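Local structure of putative HpcE protein (Mycolicibacterium smegmatis, 6V77) at residues F97-V111 / F167-P181. The protein is a putative HpcE protein of the fumarylacetoacetate hydrolase family, built on that family's beta-rich fold and holding a zinc ion. Sequence-based numbering, arbitrary orientation. Where two conformers were deposited one is given.
Sequences FTKFVSSITGPVETV and FSLAKSHAGFSPIGP. With EDO (1,2-ethanediol), chain K; SO4 (sulfate ion), chain O.
F167 meets F97 twice: its CB stands over the centre of the F97 ring, and the edge of its own ring is turned to the same ring in a T-shaped pair, planes at 72°. S168 OG accepts a nearly straight bond from T98 N (3.0 Å). The chain of K171 crosses F97 at about a right angle, CD lying 3.3 Å from F97 CE1, and carries NZ on to the sulfate, D152 and S154. Its carbonyl is used as well: K99, bent at chi3 and chi4 (72° and 57°), curls NZ back to K171 O (2.9 Å, on a lone pair) and F176 O (3.0 Å, from above the carbonyl plane), while D152, a zinc ligand, pairs with the same ammonium. Both lysines thus converge beside the metal site, the K171 side chain about 4 Å from the zinc ion. S172 OG takes the F100 N-H at 2.9 Å and donates to S168 O, which fixes its rotation. Beyond the type II turn H173-F176, S177 OG donates to S103 OG (2.7 Å), which in turn donates to F100 O. I104 and T105 pair in parallel with S177 and P178: T105 N donates to S177 O and T105 O accepts from I179 N (2.9 Å), joining strand 104-105 to the mixed sheet through strand 177-185. Alongside, strand 144-155 packs on P178 and I179, strand 269-277 on P107 and V111, and helix 156-160 on F167 and K171.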
ATOM      1  N   PHE B  97       0.366  -1.254   9.878  1.00 20.70           N
ATOM      2  CA  PHE B  97      -0.606  -0.622   8.993  1.00 23.66           C
ATOM      3  C   PHE B  97       0.172  -0.027   7.825  1.00 22.93           C
ATOM      4  O   PHE B  97       1.335  -0.367   7.588  1.00 21.75           O
ATOM      5  CB  PHE B  97      -1.469   0.409   9.739  1.00 22.51           C
ATOM      6  CG  PHE B  97      -0.688   1.328  10.611  1.00 24.06           C
ATOM      7  CD1 PHE B  97      -0.215   2.527  10.118  1.00 23.81           C
ATOM      8  CD2 PHE B  97      -0.428   1.001  11.931  1.00 27.77           C
ATOM      9  CE1 PHE B  97       0.522   3.386  10.935  1.00 24.75           C
ATOM     10  CE2 PHE B  97       0.318   1.854  12.746  1.00 28.73           C
ATOM     11  CZ  PHE B  97       0.789   3.038  12.251  1.00 29.20           C
ATOM     12  N   THR B  98      -0.466   0.833   7.044  1.00 21.37           N
ATOM     13  CA  THR B  98       0.252   1.381   5.902  1.00 22.98           C
ATOM     14  C   THR B  98       0.075   2.893   5.883  1.00 21.14           C
ATOM     15  O   THR B  98      -0.742   3.461   6.612  1.00 23.06           O
ATOM     16  CB  THR B  98      -0.212   0.745   4.568  1.00 19.46           C
ATOM     17  OG1 THR B  98       0.747   1.050   3.540  1.00 20.82           O
ATOM     18  CG2 THR B  98      -1.606   1.266   4.164  1.00 21.04           C
ATOM     19  N   LYS B  99       0.902   3.545   5.081  1.00 21.48           N
ATOM     20  CA  LYS B  99       0.732   4.953   4.746  1.00 21.64           C
ATOM     21  C   LYS B  99       0.696   4.987   3.224  1.00 19.74           C
ATOM     22  O   LYS B  99       1.681   4.619   2.574  1.00 20.76           O
ATOM     23  CB  LYS B  99       1.865   5.797   5.343  1.00 22.38           C
ATOM     24  CG  LYS B  99       1.738   5.947   6.872  1.00 22.42           C
ATOM     25  CD  LYS B  99       3.054   6.361   7.575  1.00 23.21           C
ATOM     26  CE  LYS B  99       3.425   7.808   7.304  1.00 25.57           C
ATOM     27  NZ  LYS B  99       2.369   8.783   7.701  1.00 22.15           N
ATOM     28  N   PHE B 100      -0.458   5.352   2.662  1.00 21.00           N
ATOM     29  CA  PHE B 100      -0.651   5.161   1.224  1.00 22.04           C
ATOM     30  C   PHE B 100       0.331   6.015   0.431  1.00 24.85           C
ATOM     31  O   PHE B 100       0.702   7.112   0.856  1.00 23.31           O
ATOM     32  CB  PHE B 100      -2.103   5.469   0.849  1.00 22.44           C
ATOM     33  CG  PHE B 100      -3.083   4.449   1.394  1.00 21.44           C
ATOM     34  CD1 PHE B 100      -3.129   3.160   0.839  1.00 22.49           C
ATOM     35  CD2 PHE B 100      -3.894   4.737   2.478  1.00 23.35           C
ATOM     36  CE1 PHE B 100      -4.000   2.208   1.337  1.00 24.89           C
ATOM     37  CE2 PHE B 100      -4.777   3.785   2.982  1.00 22.34           C
ATOM     38  CZ  PHE B 100      -4.823   2.516   2.407  1.00 24.53           C
ATOM     39  N   VAL B 101       0.795   5.476  -0.705  1.00 20.69           N
ATOM     40  CA  VAL B 101       1.923   6.079  -1.409  1.00 19.60           C
ATOM     41  C   VAL B 101       1.634   7.500  -1.896  1.00 22.57           C
ATOM     42  O   VAL B 101       2.566   8.306  -2.015  1.00 24.72           O
ATOM     43  CB  VAL B 101       2.386   5.155  -2.571  1.00 24.10           C
ATOM     44  CG1 VAL B 101       1.462   5.229  -3.786  1.00 22.00           C
ATOM     45  CG2 VAL B 101       3.821   5.456  -2.954  1.00 29.87           C
ATOM     46  N   SER B 102       0.368   7.857  -2.130  1.00 20.35           N
ATOM     47  CA  SER B 102       0.064   9.218  -2.552  1.00 20.79           C
ATOM     48  C   SER B 102       0.421  10.257  -1.488  1.00 23.52           C
ATOM     49  O   SER B 102       0.507  11.434  -1.830  1.00 22.84           O
ATOM     50  CB  SER B 102      -1.420   9.394  -2.916  1.00 21.16           C
ATOM     51  OG  SER B 102      -2.269   9.006  -1.853  1.00 21.42           O
ATOM     52  N   SER B 103       0.624   9.843  -0.230  1.00 20.82           N
ATOM     53  CA  SER B 103       0.998  10.750   0.856  1.00 21.69           C
ATOM     54  C   SER B 103       2.500  10.917   1.004  1.00 25.64           C
ATOM     55  O   SER B 103       2.940  11.738   1.817  1.00 23.51           O
ATOM     56  CB  SER B 103       0.440  10.247   2.195  1.00 21.09           C
ATOM     57  OG  SER B 103       1.109   9.061   2.600  1.00 23.33           O
ATOM     58  N   ILE B 104       3.299  10.147   0.274  1.00 20.59           N
ATOM     59  CA  ILE B 104       4.746  10.205   0.440  1.00 20.52           C
ATOM     60  C   ILE B 104       5.279  11.407  -0.323  1.00 28.56           C
ATOM     61  O   ILE B 104       4.924  11.631  -1.486  1.00 23.77           O
ATOM     62  CB  ILE B 104       5.401   8.896  -0.034  1.00 22.23           C
ATOM     63  CG1 ILE B 104       5.104   7.783   0.974  1.00 25.75           C
ATOM     64  CG2 ILE B 104       6.930   9.088  -0.231  1.00 22.81           C
ATOM     65  CD1 ILE B 104       5.649   6.414   0.572  1.00 29.11           C
ATOM     66  N   THR B 105       6.115  12.195   0.342  1.00 24.75           N
ATOM     67  CA  THR B 105       6.794  13.321  -0.277  1.00 23.13           C
ATOM     68  C   THR B 105       8.232  13.332   0.217  1.00 22.67           C
ATOM     69  O   THR B 105       8.620  12.544   1.084  1.00 24.78           O
ATOM     70  CB  THR B 105       6.135  14.653   0.083  1.00 25.57           C
ATOM     71  OG1 THR B 105       6.338  14.876   1.476  1.00 24.74           O
ATOM     72  CG2 THR B 105       4.620  14.627  -0.213  1.00 24.82           C
ATOM     73  N   GLY B 106       9.018  14.252  -0.323  1.00 22.60           N
ATOM     74  CA  GLY B 106      10.286  14.590   0.279  1.00 22.40           C
ATOM     75  C   GLY B 106      10.044  15.547   1.434  1.00 23.37           C
ATOM     76  O   GLY B 106       8.914  15.730   1.885  1.00 25.30           O
ATOM     77  N   PRO B 107      11.102  16.159   1.936  1.00 23.74           N
ATOM     78  CA  PRO B 107      10.989  17.098   3.070  1.00 26.75           C
ATOM     79  C   PRO B 107      10.494  18.469   2.624  1.00 27.04           C
ATOM     80  O   PRO B 107      11.218  19.470   2.654  1.00 35.31           O
ATOM     81  CB  PRO B 107      12.422  17.124   3.611  1.00 30.23           C
ATOM     82  CG  PRO B 107      13.286  16.849   2.425  1.00 31.12           C
ATOM     83  CD  PRO B 107      12.504  15.881   1.570  1.00 24.54           C
ATOM     84  N   VAL B 108       9.226  18.521   2.220  1.00 28.57           N
ATOM     85  CA  VAL B 108       8.623  19.718   1.635  0.60 30.64           C
ATOM     86  C   VAL B 108       8.506  20.814   2.691  1.00 33.19           C
ATOM     87  O   VAL B 108       8.199  20.535   3.855  1.00 32.00           O
ATOM     88  CB  VAL B 108       7.241  19.359   1.052  0.60 31.56           C
ATOM     89  CG1 VAL B 108       6.480  20.592   0.589  0.60 33.22           C
ATOM     90  CG2 VAL B 108       7.379  18.353  -0.083  0.60 31.46           C
ATOM     91  N   GLU B 109       8.702  22.074   2.280  1.00 34.04           N
ATOM     92  CA  GLU B 109       8.750  23.178   3.240  1.00 38.12           C
ATOM     93  C   GLU B 109       7.431  23.399   3.987  1.00 36.98           C
ATOM     94  O   GLU B 109       7.452  23.910   5.117  1.00 33.52           O
ATOM     95  CB  GLU B 109       9.169  24.473   2.530  1.00 39.94           C
ATOM     96  N   THR B 110       6.279  23.062   3.386  1.00 32.74           N
ATOM     97  CA  THR B 110       4.985  23.322   4.018  1.00 34.92           C
ATOM     98  C   THR B 110       4.074  22.105   3.940  1.00 38.56           C
ATOM     99  O   THR B 110       4.091  21.343   2.966  1.00 35.76           O
ATOM    100  CB  THR B 110       4.238  24.520   3.392  1.00 40.59           C
ATOM    101  OG1 THR B 110       3.956  24.253   2.013  1.00 52.36           O
ATOM    102  CG2 THR B 110       5.043  25.810   3.526  1.00 35.73           C
ATOM    103  N   VAL B 111       3.256  21.938   4.979  1.00 29.45           N
ATOM    104  CA  VAL B 111       2.276  20.859   5.032  1.00 30.85           C
ATOM    105  C   VAL B 111       0.922  21.459   5.368  1.00 31.05           C
ATOM    106  O   VAL B 111       0.804  22.254   6.311  1.00 30.11           O
ATOM    107  CB  VAL B 111       2.655  19.781   6.068  1.00 29.12           C
ATOM    108  CG1 VAL B 111       1.592  18.688   6.122  1.00 31.46           C
ATOM    109  CG2 VAL B 111       4.039  19.209   5.778  1.00 30.51           C
ATOM    110  N   PHE B 167      -5.771   2.637  11.208  1.00 25.68           N
ATOM    111  CA  PHE B 167      -4.950   3.837  11.317  1.00 25.37           C
ATOM    112  C   PHE B 167      -4.474   4.423   9.987  1.00 29.36           C
ATOM    113  O   PHE B 167      -4.030   5.576   9.973  1.00 26.28           O
ATOM    114  CB  PHE B 167      -3.719   3.554  12.191  1.00 25.67           C
ATOM    115  CG  PHE B 167      -4.043   3.165  13.621  1.00 29.07           C
ATOM    116  CD1 PHE B 167      -5.320   3.331  14.137  1.00 31.28           C
ATOM    117  CD2 PHE B 167      -3.048   2.661  14.456  1.00 28.62           C
ATOM    118  CE1 PHE B 167      -5.614   2.990  15.456  1.00 34.36           C
ATOM    119  CE2 PHE B 167      -3.341   2.330  15.791  1.00 27.64           C
ATOM    120  CZ  PHE B 167      -4.618   2.492  16.280  1.00 34.76           C
ATOM    121  N   SER B 168      -4.562   3.693   8.871  1.00 24.28           N
ATOM    122  CA  SER B 168      -3.800   4.085   7.684  1.00 23.58           C
ATOM    123  C   SER B 168      -4.279   5.413   7.104  1.00 23.89           C
ATOM    124  O   SER B 168      -3.463   6.265   6.746  1.00 24.42           O
ATOM    125  CB  SER B 168      -3.885   2.994   6.610  1.00 23.22           C
ATOM    126  OG  SER B 168      -3.348   1.785   7.099  1.00 23.61           O
ATOM    127  N   LEU B 169      -5.587   5.576   6.942  1.00 24.62           N
ATOM    128  CA  LEU B 169      -6.097   6.726   6.201  1.00 24.96           C
ATOM    129  C   LEU B 169      -5.752   8.034   6.905  1.00 25.22           C
ATOM    130  O   LEU B 169      -5.325   8.999   6.258  1.00 25.87           O
ATOM    131  CB  LEU B 169      -7.612   6.598   6.015  1.00 28.89           C
ATOM    132  CG  LEU B 169      -8.175   7.305   4.786  1.00 34.84           C
ATOM    133  CD1 LEU B 169      -7.565   6.760   3.500  1.00 28.71           C
ATOM    134  CD2 LEU B 169      -9.714   7.224   4.758  1.00 34.29           C
ATOM    135  N   ALA B 170      -5.884   8.063   8.234  1.00 25.66           N
ATOM    136  CA  ALA B 170      -5.542   9.248   9.025  1.00 26.66           C
ATOM    137  C   ALA B 170      -4.080   9.645   8.912  1.00 25.24           C
ATOM    138  O   ALA B 170      -3.726  10.796   9.229  1.00 25.48           O
ATOM    139  CB  ALA B 170      -5.859   8.998  10.495  1.00 30.40           C
ATOM    140  N   LYS B 171      -3.221   8.709   8.516  1.00 24.42           N
ATOM    141  CA  LYS B 171      -1.797   8.936   8.340  1.00 23.74           C
ATOM    142  C   LYS B 171      -1.417   9.091   6.878  1.00 23.25           C
ATOM    143  O   LYS B 171      -0.230   9.060   6.554  1.00 22.73           O
ATOM    144  CB  LYS B 171      -1.016   7.797   8.985  1.00 23.28           C
ATOM    145  CG  LYS B 171      -1.256   7.724  10.510  1.00 24.58           C
ATOM    146  CD  LYS B 171      -0.828   6.359  11.026  1.00 24.83           C
ATOM    147  CE  LYS B 171      -0.836   6.282  12.539  1.00 26.97           C
ATOM    148  NZ  LYS B 171       0.305   7.069  13.129  1.00 27.49           N
ATOM    149  N   SER B 172      -2.408   9.316   5.995  1.00 23.58           N
ATOM    150  CA  SER B 172      -2.169   9.341   4.555  1.00 23.22           C
ATOM    151  C   SER B 172      -2.756  10.574   3.889  1.00 23.77           C
ATOM    152  O   SER B 172      -2.991  10.565   2.676  1.00 23.73           O
ATOM    153  CB  SER B 172      -2.726   8.074   3.887  1.00 23.05           C
ATOM    154  OG  SER B 172      -2.101   6.939   4.438  1.00 22.58           O
ATOM    155  N   HIS B 173      -3.050  11.630   4.661  1.00 24.36           N
ATOM    156  CA  HIS B 173      -3.382  12.898   4.043  1.00 24.88           C
ATOM    157  C   HIS B 173      -2.217  13.382   3.192  1.00 24.41           C
ATOM    158  O   HIS B 173      -1.088  12.921   3.336  1.00 23.86           O
ATOM    159  CB  HIS B 173      -3.689  13.952   5.110  1.00 25.60           C
ATOM    160  CG  HIS B 173      -5.004  13.752   5.788  1.00 26.34           C
ATOM    161  ND1 HIS B 173      -6.158  14.380   5.368  1.00 27.64           N
ATOM    162  CD2 HIS B 173      -5.346  13.018   6.873  1.00 27.66           C
ATOM    163  CE1 HIS B 173      -7.156  14.039   6.164  1.00 32.81           C
ATOM    164  NE2 HIS B 173      -6.690  13.218   7.090  1.00 31.07           N
ATOM    165  N   ALA B 174      -2.490  14.335   2.306  1.00 24.83           N
ATOM    166  CA  ALA B 174      -1.415  14.869   1.470  1.00 24.54           C
ATOM    167  C   ALA B 174      -0.256  15.357   2.329  1.00 24.34           C
ATOM    168  O   ALA B 174      -0.452  16.132   3.272  1.00 24.84           O
ATOM    169  CB  ALA B 174      -1.936  16.018   0.608  1.00 27.72           C
ATOM    170  N   GLY B 175       0.946  14.894   1.996  1.00 25.22           N
ATOM    171  CA  GLY B 175       2.163  15.296   2.666  1.00 26.61           C
ATOM    172  C   GLY B 175       2.354  14.719   4.045  1.00 23.33           C
ATOM    173  O   GLY B 175       3.273  15.150   4.749  1.00 25.98           O
ATOM    174  N   PHE B 176       1.526  13.761   4.455  1.00 23.25           N
ATOM    175  CA  PHE B 176       1.686  13.177   5.784  1.00 24.01           C
ATOM    176  C   PHE B 176       2.804  12.141   5.892  1.00 22.45           C
ATOM    177  O   PHE B 176       3.033  11.639   6.999  1.00 24.11           O
ATOM    178  CB  PHE B 176       0.363  12.562   6.266  1.00 23.49           C
ATOM    179  CG  PHE B 176      -0.543  13.545   7.011  1.00 26.98           C
ATOM    180  CD1 PHE B 176      -0.491  14.915   6.744  1.00 25.64           C
ATOM    181  CD2 PHE B 176      -1.450  13.092   7.968  1.00 24.80           C
ATOM    182  CE1 PHE B 176      -1.327  15.822   7.416  1.00 28.89           C
ATOM    183  CE2 PHE B 176      -2.310  13.997   8.647  1.00 25.73           C
ATOM    184  CZ  PHE B 176      -2.224  15.361   8.379  1.00 26.63           C
ATOM    185  N   SER B 177       3.525  11.820   4.814  1.00 21.97           N
ATOM    186  CA  SER B 177       4.619  10.846   4.867  1.00 21.38           C
ATOM    187  C   SER B 177       5.883  11.404   4.228  1.00 21.23           C
ATOM    188  O   SER B 177       6.387  10.856   3.241  1.00 21.84           O
ATOM    189  CB  SER B 177       4.203   9.539   4.187  1.00 21.00           C
ATOM    190  OG  SER B 177       2.910   9.174   4.639  1.00 21.30           O
ATOM    191  N   PRO B 178       6.444  12.483   4.774  1.00 21.56           N
ATOM    192  CA  PRO B 178       7.714  12.974   4.237  1.00 21.50           C
ATOM    193  C   PRO B 178       8.859  12.059   4.638  1.00 25.24           C
ATOM    194  O   PRO B 178       8.924  11.572   5.772  1.00 22.87           O
ATOM    195  CB  PRO B 178       7.858  14.363   4.880  1.00 22.10           C
ATOM    196  CG  PRO B 178       7.209  14.187   6.232  1.00 24.99           C
ATOM    197  CD  PRO B 178       6.005  13.256   5.959  1.00 22.08           C
ATOM    198  N   ILE B 179       9.773  11.836   3.692  1.00 21.60           N
ATOM    199  CA  ILE B 179      10.958  11.015   3.900  1.00 20.76           C
ATOM    200  C   ILE B 179      12.134  11.754   3.291  1.00 21.69           C
ATOM    201  O   ILE B 179      12.032  12.242   2.162  1.00 21.32           O
ATOM    202  CB  ILE B 179      10.834   9.624   3.235  1.00 20.07           C
ATOM    203  CG1 ILE B 179       9.547   8.915   3.663  1.00 19.95           C
ATOM    204  CG2 ILE B 179      12.091   8.769   3.547  1.00 20.98           C
ATOM    205  CD1 ILE B 179       9.255   7.641   2.846  1.00 19.59           C
ATOM    206  N   GLY B 180      13.252  11.825   4.014  1.00 21.37           N
ATOM    207  CA  GLY B 180      14.433  12.466   3.487  1.00 21.53           C
ATOM    208  C   GLY B 180      15.251  13.154   4.554  1.00 22.30           C
ATOM    209  O   GLY B 180      15.044  12.940   5.752  1.00 22.39           O
ATOM    210  N   PRO B 181      16.222  13.994   4.141  1.00 22.00           N
ATOM    211  CA  PRO B 181      16.490  14.359   2.746  1.00 22.18           C
ATOM    212  C   PRO B 181      17.265  13.310   1.951  1.00 24.88           C
ATOM    213  O   PRO B 181      17.166  13.302   0.724  1.00 24.84           O
ATOM    214  CB  PRO B 181      17.330  15.633   2.879  1.00 26.44           C
ATOM    215  CG  PRO B 181      18.052  15.447   4.180  1.00 29.99           C
ATOM    216  CD  PRO B 181      17.036  14.786   5.081  1.00 22.73           C
TER
HETATM  217  C1  EDO K 301      -7.074  16.511   2.190  1.00 50.87           C
HETATM  218  O1  EDO K 301      -7.247  16.161   3.574  1.00 49.07           O
HETATM  219  C2  EDO K 301      -5.724  16.032   1.644  1.00 42.19           C
HETATM  220  O2  EDO K 301      -5.357  14.802   2.289  1.00 22.61           O
HETATM  221  S   SO4 O 305       0.744   5.237  16.321  0.85 43.76           S
HETATM  222  O1  SO4 O 305       0.979   5.415  17.750  0.85 48.99           O
HETATM  223  O2  SO4 O 305      -0.049   6.339  15.774  0.85 38.42           O
HETATM  224  O3  SO4 O 305       2.013   5.182  15.593  0.85 53.76           O
HETATM  225  O4  SO4 O 305       0.059   3.963  16.108  0.85 44.99           O
HETATM  226  O   HOH W   1      -2.602  11.274   0.086  1.00 20.54           O
HETATM  227  O   HOH W   2       1.122  13.860  -0.632  1.00 22.14           O
HETATM  228  O   HOH W   3       5.111  16.632   3.375  1.00 21.60           O